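PDB 3SYJ: adhesion and penetration protein autotransporter from Haemophilus influenzae, which promotes bacterial adherence to and invasion of host cells, self-associates in bacterial aggregation, and is probably a serine protease. Local coordinates for residues A[277-282]-A[349-354]; A[369-374]-A[390-395]. All coordinates share one frame; numbering follows the deposited sequence.

Contact 1 of 2, residues A[277-282]-A[349-354]; sequences NGVYTI and SLIFAS
G278 O is gripped twice: S349 N donates to it at 2.9 Å, and water 1 donates to it as well. The same water accepts from S349 OG, so the serine is tied to G278 both directly and through solvent. Four more backbone bonds continue the parallel ladder: Y280 N to S349 O, I351 N to Y280 O, I282 N to I351 O and A353 N to I282 O. The shortest joins I351 N to Y280 O at 2.7 Å.

Buried side chains pack on the face of Y280, I282, L350 and F352. I282 CG2 sits over the F352 ring, 3.9 Å from the centroid and 11° off the normal, a CH-pi contact. With I282 CG1 anti to the backbone N (chi1 -172°), CG2 is left facing the ring. L350 CD1 touches I282 CG2 and Y280 CB, each at 4.0 Å. The Y280 ring turns its edge to S349 O, and its OH bonds to T273.

On the other face, partly exposed, V279 CG1 meets I351 CD1 at 3.8 Å, and T281 CG2 meets A353 CB. Parallel pairing of strands from segments with 66 residues between them, with an apolar inner face, is characteristic of the beta-helix of this autotransporter passenger domain.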
ATOM      1  N   ASN A 277     -19.453  -5.805 -64.727  1.00 20.18           N
ATOM      2  CA  ASN A 277     -18.596  -4.780 -65.328  1.00 23.10           C
ATOM      3  C   ASN A 277     -19.291  -4.028 -66.470  1.00 23.49           C
ATOM      4  O   ASN A 277     -18.684  -3.734 -67.500  1.00 23.73           O
ATOM      5  CB  ASN A 277     -17.266  -5.376 -65.810  1.00 16.06           C
ATOM      6  CG  ASN A 277     -16.384  -5.863 -64.660  1.00 23.73           C
ATOM      7  OD1 ASN A 277     -16.396  -5.301 -63.562  1.00 18.83           O
ATOM      8  ND2 ASN A 277     -15.603  -6.911 -64.916  1.00 22.73           N
ATOM      9  N   GLY A 278     -20.566  -3.714 -66.279  1.00 20.45           N
ATOM     10  CA  GLY A 278     -21.299  -2.908 -67.236  1.00 19.51           C
ATOM     11  C   GLY A 278     -20.701  -1.525 -67.419  1.00 21.03           C
ATOM     12  O   GLY A 278     -20.051  -0.991 -66.526  1.00 20.53           O
ATOM     13  N   VAL A 279     -20.920  -0.938 -68.587  1.00 23.09           N
ATOM     14  CA  VAL A 279     -20.400   0.392 -68.873  1.00 20.28           C
ATOM     15  C   VAL A 279     -21.487   1.226 -69.542  1.00 22.68           C
ATOM     16  O   VAL A 279     -21.923   0.925 -70.656  1.00 25.14           O
ATOM     17  CB  VAL A 279     -19.128   0.341 -69.756  1.00 23.26           C
ATOM     18  CG1 VAL A 279     -18.665   1.749 -70.113  1.00 25.10           C
ATOM     19  CG2 VAL A 279     -18.010  -0.421 -69.048  1.00 19.68           C
ATOM     20  N   TYR A 280     -21.929   2.267 -68.842  1.00 18.69           N
ATOM     21  CA  TYR A 280     -23.038   3.092 -69.298  1.00 20.54           C
ATOM     22  C   TYR A 280     -22.551   4.509 -69.546  1.00 20.99           C
ATOM     23  O   TYR A 280     -21.701   5.014 -68.812  1.00 23.64           O
ATOM     24  CB  TYR A 280     -24.165   3.064 -68.257  1.00 17.40           C
ATOM     25  CG  TYR A 280     -24.526   1.654 -67.861  1.00 17.64           C
ATOM     26  CD1 TYR A 280     -25.475   0.930 -68.575  1.00 20.47           C
ATOM     27  CD2 TYR A 280     -23.890   1.030 -66.802  1.00 18.47           C
ATOM     28  CE1 TYR A 280     -25.787  -0.374 -68.230  1.00 19.58           C
ATOM     29  CE2 TYR A 280     -24.196  -0.277 -66.455  1.00 19.40           C
ATOM     30  CZ  TYR A 280     -25.139  -0.972 -67.173  1.00 20.09           C
ATOM     31  OH  TYR A 280     -25.434  -2.269 -66.814  1.00 22.42           O
ATOM     32  N   THR A 281     -23.067   5.139 -70.594  1.00 16.45           N
ATOM     33  CA  THR A 281     -22.713   6.521 -70.896  1.00 22.53           C
ATOM     34  C   THR A 281     -23.985   7.353 -70.984  1.00 25.06           C
ATOM     35  O   THR A 281     -24.928   6.993 -71.693  1.00 24.31           O
ATOM     36  CB  THR A 281     -21.919   6.649 -72.213  1.00 23.23           C
ATOM     37  OG1 THR A 281     -20.853   5.692 -72.232  1.00 24.22           O
ATOM     38  CG2 THR A 281     -21.338   8.047 -72.346  1.00 21.60           C
ATOM     39  N   ILE A 282     -24.008   8.463 -70.257  1.00 21.40           N
ATOM     40  CA  ILE A 282     -25.216   9.264 -70.134  1.00 22.04           C
ATOM     41  C   ILE A 282     -25.009  10.667 -70.676  1.00 22.17           C
ATOM     42  O   ILE A 282     -23.958  11.279 -70.481  1.00 20.72           O
ATOM     43  CB  ILE A 282     -25.697   9.343 -68.658  1.00 24.73           C
ATOM     44  CG1 ILE A 282     -27.066  10.022 -68.559  1.00 22.98           C
ATOM     45  CG2 ILE A 282     -24.682  10.071 -67.790  1.00 19.75           C
ATOM     46  CD1 ILE A 282     -27.740   9.845 -67.204  1.00 22.48           C
ATOM     47  N   SER A 349     -19.738   0.948 -64.405  1.00 15.42           N
ATOM     48  CA  SER A 349     -19.226   2.260 -64.782  1.00 17.09           C
ATOM     49  C   SER A 349     -20.357   3.135 -65.316  1.00 19.42           C
ATOM     50  O   SER A 349     -21.254   2.661 -66.018  1.00 18.26           O
ATOM     51  CB  SER A 349     -18.128   2.129 -65.847  1.00 20.25           C
ATOM     52  OG  SER A 349     -16.919   1.634 -65.287  1.00 20.15           O
ATOM     53  N   LEU A 350     -20.317   4.416 -64.971  1.00 16.10           N
ATOM     54  CA  LEU A 350     -21.272   5.364 -65.507  1.00 17.21           C
ATOM     55  C   LEU A 350     -20.498   6.596 -65.926  1.00 17.59           C
ATOM     56  O   LEU A 350     -19.836   7.227 -65.107  1.00 18.45           O
ATOM     57  CB  LEU A 350     -22.335   5.715 -64.461  1.00 18.07           C
ATOM     58  CG  LEU A 350     -23.294   6.822 -64.893  1.00 20.77           C
ATOM     59  CD1 LEU A 350     -24.086   6.413 -66.160  1.00 16.51           C
ATOM     60  CD2 LEU A 350     -24.217   7.244 -63.747  1.00 17.58           C
ATOM     61  N   ILE A 351     -20.566   6.929 -67.207  1.00 18.35           N
ATOM     62  CA  ILE A 351     -19.756   8.019 -67.731  1.00 21.97           C
ATOM     63  C   ILE A 351     -20.652   9.174 -68.090  1.00 16.94           C
ATOM     64  O   ILE A 351     -21.621   9.006 -68.827  1.00 18.40           O
ATOM     65  CB  ILE A 351     -18.938   7.609 -68.990  1.00 22.33           C
ATOM     66  CG1 ILE A 351     -17.824   6.632 -68.627  1.00 21.61           C
ATOM     67  CG2 ILE A 351     -18.336   8.829 -69.667  1.00 22.05           C
ATOM     68  CD1 ILE A 351     -18.267   5.190 -68.608  1.00 22.81           C
ATOM     69  N   PHE A 352     -20.328  10.346 -67.561  1.00 17.99           N
ATOM     70  CA  PHE A 352     -21.063  11.555 -67.898  1.00 21.91           C
ATOM     71  C   PHE A 352     -20.456  12.225 -69.145  1.00 23.44           C
ATOM     72  O   PHE A 352     -19.388  12.849 -69.084  1.00 21.08           O
ATOM     73  CB  PHE A 352     -21.095  12.514 -66.699  1.00 20.02           C
ATOM     74  CG  PHE A 352     -22.143  12.167 -65.664  1.00 23.86           C
ATOM     75  CD1 PHE A 352     -22.108  10.955 -64.989  1.00 16.62           C
ATOM     76  CD2 PHE A 352     -23.157  13.066 -65.357  1.00 19.55           C
ATOM     77  CE1 PHE A 352     -23.071  10.647 -64.032  1.00 22.43           C
ATOM     78  CE2 PHE A 352     -24.121  12.759 -64.406  1.00 19.62           C
ATOM     79  CZ  PHE A 352     -24.080  11.547 -63.744  1.00 12.42           C
ATOM     80  N   ALA A 353     -21.144  12.085 -70.274  1.00 23.13           N
ATOM     81  CA  ALA A 353     -20.718  12.719 -71.519  1.00 23.16           C
ATOM     82  C   ALA A 353     -21.178  14.176 -71.591  1.00 28.23           C
ATOM     83  O   ALA A 353     -20.666  14.960 -72.394  1.00 26.97           O
ATOM     84  CB  ALA A 353     -21.229  11.935 -72.713  1.00 19.81           C
ATOM     85  N   SER A 354     -22.148  14.536 -70.754  1.00 23.68           N
ATOM     86  CA  SER A 354     -22.596  15.925 -70.663  1.00 23.87           C
ATOM     87  C   SER A 354     -23.089  16.209 -69.258  1.00 25.35           C
ATOM     88  O   SER A 354     -23.329  15.282 -68.487  1.00 24.25           O
ATOM     89  CB  SER A 354     -23.732  16.203 -71.656  1.00 24.07           C
ATOM     90  OG  SER A 354     -24.960  15.651 -71.193  1.00 21.67           O
TER
HETATM   91  O   HOH W   1     -17.524  -1.210 -65.380  1.00 19.68           O

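Contact 2 of 2, residues A[369-374]-A[390-395]; sequences FTVSPN and STVTWK
F369 and V371 bond to segment 390-395 through four backbone hydrogen bonds. F369 N donates to T391 O and V371 N to T393 O. In return F369 O accepts from T393 N, and V371 O from K395 N at 2.9 Å. The two strands run parallel, with 14° between their directions. V392 CA also makes a CA-H...O contact to F369 O.

Two waters add to this on the face of T370 and T393. Water 2 donates to F369 O at 2.9 Å and is hydrogen-bonded to T393 OG1. F369 O thus has a backbone and a water partner. Water 3 joins T370 OG1 to T393 OG1. The T393 hydroxyl therefore meets both waters, while T370 OG1 also bonds to Q347.

The opposite face is buried and apolar. Both V371 methyls touch the W394 indole. CG1, anti to the backbone N (chi1 -173°), lies 3.7 Å from W394 CZ3 and approaches the indole obliquely. CG2 also reaches V392 CG1 at 3.8 Å. F369 CB lies more loosely by V392 CG2.

K395 follows directly after the strand. Its CB comes within 3.2 Å of V371 O. Its extended chain carries NZ along to T370 CG2, 4.0 Å away. P373 CG rests on K395 O at 3.3 Å, and S372 OG bonds to P373 O within its own strand.

The pair lies within the stack of strands. Strand 348-352 bonds to the far edge of 369-373, where L350 touches V371. Strand 411-414 follows 391-394, and its L412 meets V392 and W394. From the neighbouring parallel sheet, F365 and L363 of strand 363-366 pack on W394, and F365 also meets V392 and the F369 ring.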
ATOM      1  N   PHE A 369     -19.928   0.945 -58.216  1.00 15.76           N
ATOM      2  CA  PHE A 369     -19.875   1.730 -59.442  1.00 16.40           C
ATOM      3  C   PHE A 369     -18.762   2.767 -59.411  1.00 17.25           C
ATOM      4  O   PHE A 369     -18.420   3.300 -58.354  1.00 18.60           O
ATOM      5  CB  PHE A 369     -21.214   2.424 -59.712  1.00 15.20           C
ATOM      6  CG  PHE A 369     -22.212   1.552 -60.411  1.00 17.85           C
ATOM      7  CD1 PHE A 369     -22.944   0.612 -59.705  1.00 17.51           C
ATOM      8  CD2 PHE A 369     -22.410   1.660 -61.776  1.00 16.84           C
ATOM      9  CE1 PHE A 369     -23.861  -0.201 -60.354  1.00 21.61           C
ATOM     10  CE2 PHE A 369     -23.319   0.845 -62.433  1.00 18.15           C
ATOM     11  CZ  PHE A 369     -24.049  -0.086 -61.722  1.00 17.76           C
ATOM     12  N   THR A 370     -18.210   3.040 -60.587  1.00 15.21           N
ATOM     13  CA  THR A 370     -17.292   4.147 -60.797  1.00 14.01           C
ATOM     14  C   THR A 370     -18.021   5.137 -61.684  1.00 15.69           C
ATOM     15  O   THR A 370     -18.462   4.786 -62.777  1.00 18.14           O
ATOM     16  CB  THR A 370     -15.992   3.694 -61.494  1.00 16.27           C
ATOM     17  OG1 THR A 370     -15.341   2.695 -60.693  1.00 16.41           O
ATOM     18  CG2 THR A 370     -15.046   4.877 -61.699  1.00 15.09           C
ATOM     19  N   VAL A 371     -18.178   6.362 -61.198  1.00 15.70           N
ATOM     20  CA  VAL A 371     -18.947   7.363 -61.912  1.00 14.61           C
ATOM     21  C   VAL A 371     -18.023   8.516 -62.236  1.00 19.02           C
ATOM     22  O   VAL A 371     -17.458   9.151 -61.345  1.00 15.74           O
ATOM     23  CB  VAL A 371     -20.140   7.844 -61.082  1.00 15.30           C
ATOM     24  CG1 VAL A 371     -21.020   8.754 -61.901  1.00 14.42           C
ATOM     25  CG2 VAL A 371     -20.943   6.646 -60.595  1.00 15.84           C
ATOM     26  N   SER A 372     -17.859   8.777 -63.525  1.00 17.18           N
ATOM     27  CA  SER A 372     -16.792   9.649 -63.974  1.00 17.25           C
ATOM     28  C   SER A 372     -17.226  10.583 -65.094  1.00 17.89           C
ATOM     29  O   SER A 372     -17.963  10.179 -65.996  1.00 18.40           O
ATOM     30  CB  SER A 372     -15.613   8.787 -64.440  1.00 18.82           C
ATOM     31  OG  SER A 372     -14.758   9.518 -65.306  1.00 32.06           O
ATOM     32  N   PRO A 373     -16.754  11.835 -65.048  1.00 16.04           N
ATOM     33  CA  PRO A 373     -16.968  12.784 -66.144  1.00 22.04           C
ATOM     34  C   PRO A 373     -15.940  12.544 -67.232  1.00 22.46           C
ATOM     35  O   PRO A 373     -14.823  12.167 -66.902  1.00 22.21           O
ATOM     36  CB  PRO A 373     -16.660  14.144 -65.503  1.00 18.19           C
ATOM     37  CG  PRO A 373     -16.104  13.855 -64.137  1.00 21.04           C
ATOM     38  CD  PRO A 373     -15.881  12.389 -64.002  1.00 19.54           C
ATOM     39  N   ASN A 374     -16.286  12.771 -68.493  1.00 24.24           N
ATOM     40  CA  ASN A 374     -15.261  12.815 -69.530  1.00 25.62           C
ATOM     41  C   ASN A 374     -14.371  14.024 -69.309  1.00 28.40           C
ATOM     42  O   ASN A 374     -13.174  13.994 -69.602  1.00 27.11           O
ATOM     43  CB  ASN A 374     -15.886  12.896 -70.917  1.00 25.86           C
ATOM     44  CG  ASN A 374     -16.405  11.568 -71.385  1.00 27.67           C
ATOM     45  OD1 ASN A 374     -15.995  10.516 -70.877  1.00 29.13           O
ATOM     46  ND2 ASN A 374     -17.311  11.594 -72.357  1.00 24.62           N
ATOM     47  N   SER A 390     -22.481  -1.644 -50.843  1.00 21.04           N
ATOM     48  CA  SER A 390     -22.094  -1.157 -52.154  1.00 20.51           C
ATOM     49  C   SER A 390     -21.267   0.100 -52.001  1.00 19.98           C
ATOM     50  O   SER A 390     -21.496   0.882 -51.081  1.00 19.97           O
ATOM     51  CB  SER A 390     -23.325  -0.863 -53.001  1.00 18.74           C
ATOM     52  OG  SER A 390     -24.083  -2.038 -53.206  1.00 21.03           O
ATOM     53  N   THR A 391     -20.293   0.288 -52.884  1.00 15.84           N
ATOM     54  CA  THR A 391     -19.513   1.514 -52.887  1.00 16.64           C
ATOM     55  C   THR A 391     -19.614   2.182 -54.248  1.00 18.67           C
ATOM     56  O   THR A 391     -19.422   1.546 -55.289  1.00 19.77           O
ATOM     57  CB  THR A 391     -18.020   1.277 -52.527  1.00 23.64           C
ATOM     58  OG1 THR A 391     -17.910   0.729 -51.204  1.00 20.99           O
ATOM     59  CG2 THR A 391     -17.246   2.584 -52.581  1.00 15.91           C
ATOM     60  N   VAL A 392     -19.938   3.468 -54.237  1.00 14.20           N
ATOM     61  CA  VAL A 392     -20.026   4.226 -55.467  1.00 16.17           C
ATOM     62  C   VAL A 392     -18.961   5.303 -55.453  1.00 18.80           C
ATOM     63  O   VAL A 392     -19.039   6.252 -54.680  1.00 17.45           O
ATOM     64  CB  VAL A 392     -21.427   4.852 -55.674  1.00 15.68           C
ATOM     65  CG1 VAL A 392     -21.419   5.782 -56.882  1.00 15.18           C
ATOM     66  CG2 VAL A 392     -22.470   3.769 -55.863  1.00 13.86           C
ATOM     67  N   THR A 393     -17.946   5.126 -56.295  1.00 20.71           N
ATOM     68  CA  THR A 393     -16.898   6.119 -56.440  1.00 18.35           C
ATOM     69  C   THR A 393     -17.410   7.265 -57.310  1.00 18.37           C
ATOM     70  O   THR A 393     -17.630   7.094 -58.508  1.00 21.43           O
ATOM     71  CB  THR A 393     -15.645   5.494 -57.039  1.00 18.65           C
ATOM     72  OG1 THR A 393     -15.271   4.354 -56.256  1.00 19.42           O
ATOM     73  CG2 THR A 393     -14.499   6.498 -57.039  1.00 20.22           C
ATOM     74  N   TRP A 394     -17.614   8.423 -56.689  1.00 15.14           N
ATOM     75  CA  TRP A 394     -18.325   9.533 -57.313  1.00 18.83           C
ATOM     76  C   TRP A 394     -17.352  10.636 -57.698  1.00 19.98           C
ATOM     77  O   TRP A 394     -16.882  11.379 -56.842  1.00 19.80           O
ATOM     78  CB  TRP A 394     -19.382  10.075 -56.340  1.00 17.58           C
ATOM     79  CG  TRP A 394     -20.354  11.050 -56.947  1.00 15.49           C
ATOM     80  CD1 TRP A 394     -20.331  12.409 -56.830  1.00 18.02           C
ATOM     81  CD2 TRP A 394     -21.498  10.739 -57.756  1.00 15.45           C
ATOM     82  NE1 TRP A 394     -21.383  12.962 -57.518  1.00 16.34           N
ATOM     83  CE2 TRP A 394     -22.112  11.957 -58.101  1.00 16.40           C
ATOM     84  CE3 TRP A 394     -22.057   9.547 -58.228  1.00 13.76           C
ATOM     85  CZ2 TRP A 394     -23.255  12.021 -58.895  1.00 14.00           C
ATOM     86  CZ3 TRP A 394     -23.186   9.611 -59.017  1.00 12.46           C
ATOM     87  CH2 TRP A 394     -23.773  10.841 -59.344  1.00 15.19           C
ATOM     88  N   LYS A 395     -17.043  10.742 -58.986  1.00 21.70           N
ATOM     89  CA  LYS A 395     -16.010  11.676 -59.433  1.00 21.59           C
ATOM     90  C   LYS A 395     -16.597  12.888 -60.149  1.00 20.61           C
ATOM     91  O   LYS A 395     -15.901  13.598 -60.873  1.00 21.84           O
ATOM     92  CB  LYS A 395     -15.003  10.956 -60.330  1.00 17.20           C
ATOM     93  CG  LYS A 395     -14.228   9.877 -59.594  1.00 21.35           C
ATOM     94  CD  LYS A 395     -13.321   9.072 -60.518  1.00 18.15           C
ATOM     95  CE  LYS A 395     -12.564   8.013 -59.726  1.00 22.39           C
ATOM     96  NZ  LYS A 395     -11.857   7.025 -60.592  1.00 21.23           N
TER
HETATM   97  O   HOH W   2     -16.559   2.043 -56.453  1.00 20.80           O
HETATM   98  O   HOH W   3     -13.879   3.307 -58.589  1.00 22.59           O

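Overall arrangement
Contacts 1 and 2 follow one another along the chain, and their centres are about 9 Å apart. Strands 348-352 and 369-373 are direct neighbours, so the order 279-285, 348-352, 369-373, 391-394 is continuous and parallel. Probable backbone hydrogen bonds join the two contacts: L350 N to T370 O at 2.9 Å and F352 N to S372 O at 2.8 Å. Inside, F352 CE1 packs on V371 CG1 at 3.5 Å. A second parallel sheet, which includes strands 340-343, 363-366 and 384-386, supplies L340, F342, L363 and F365 to the same interior. Together the contacts form successive rungs of the passenger-domain beta-helix, away from the probable protease active site.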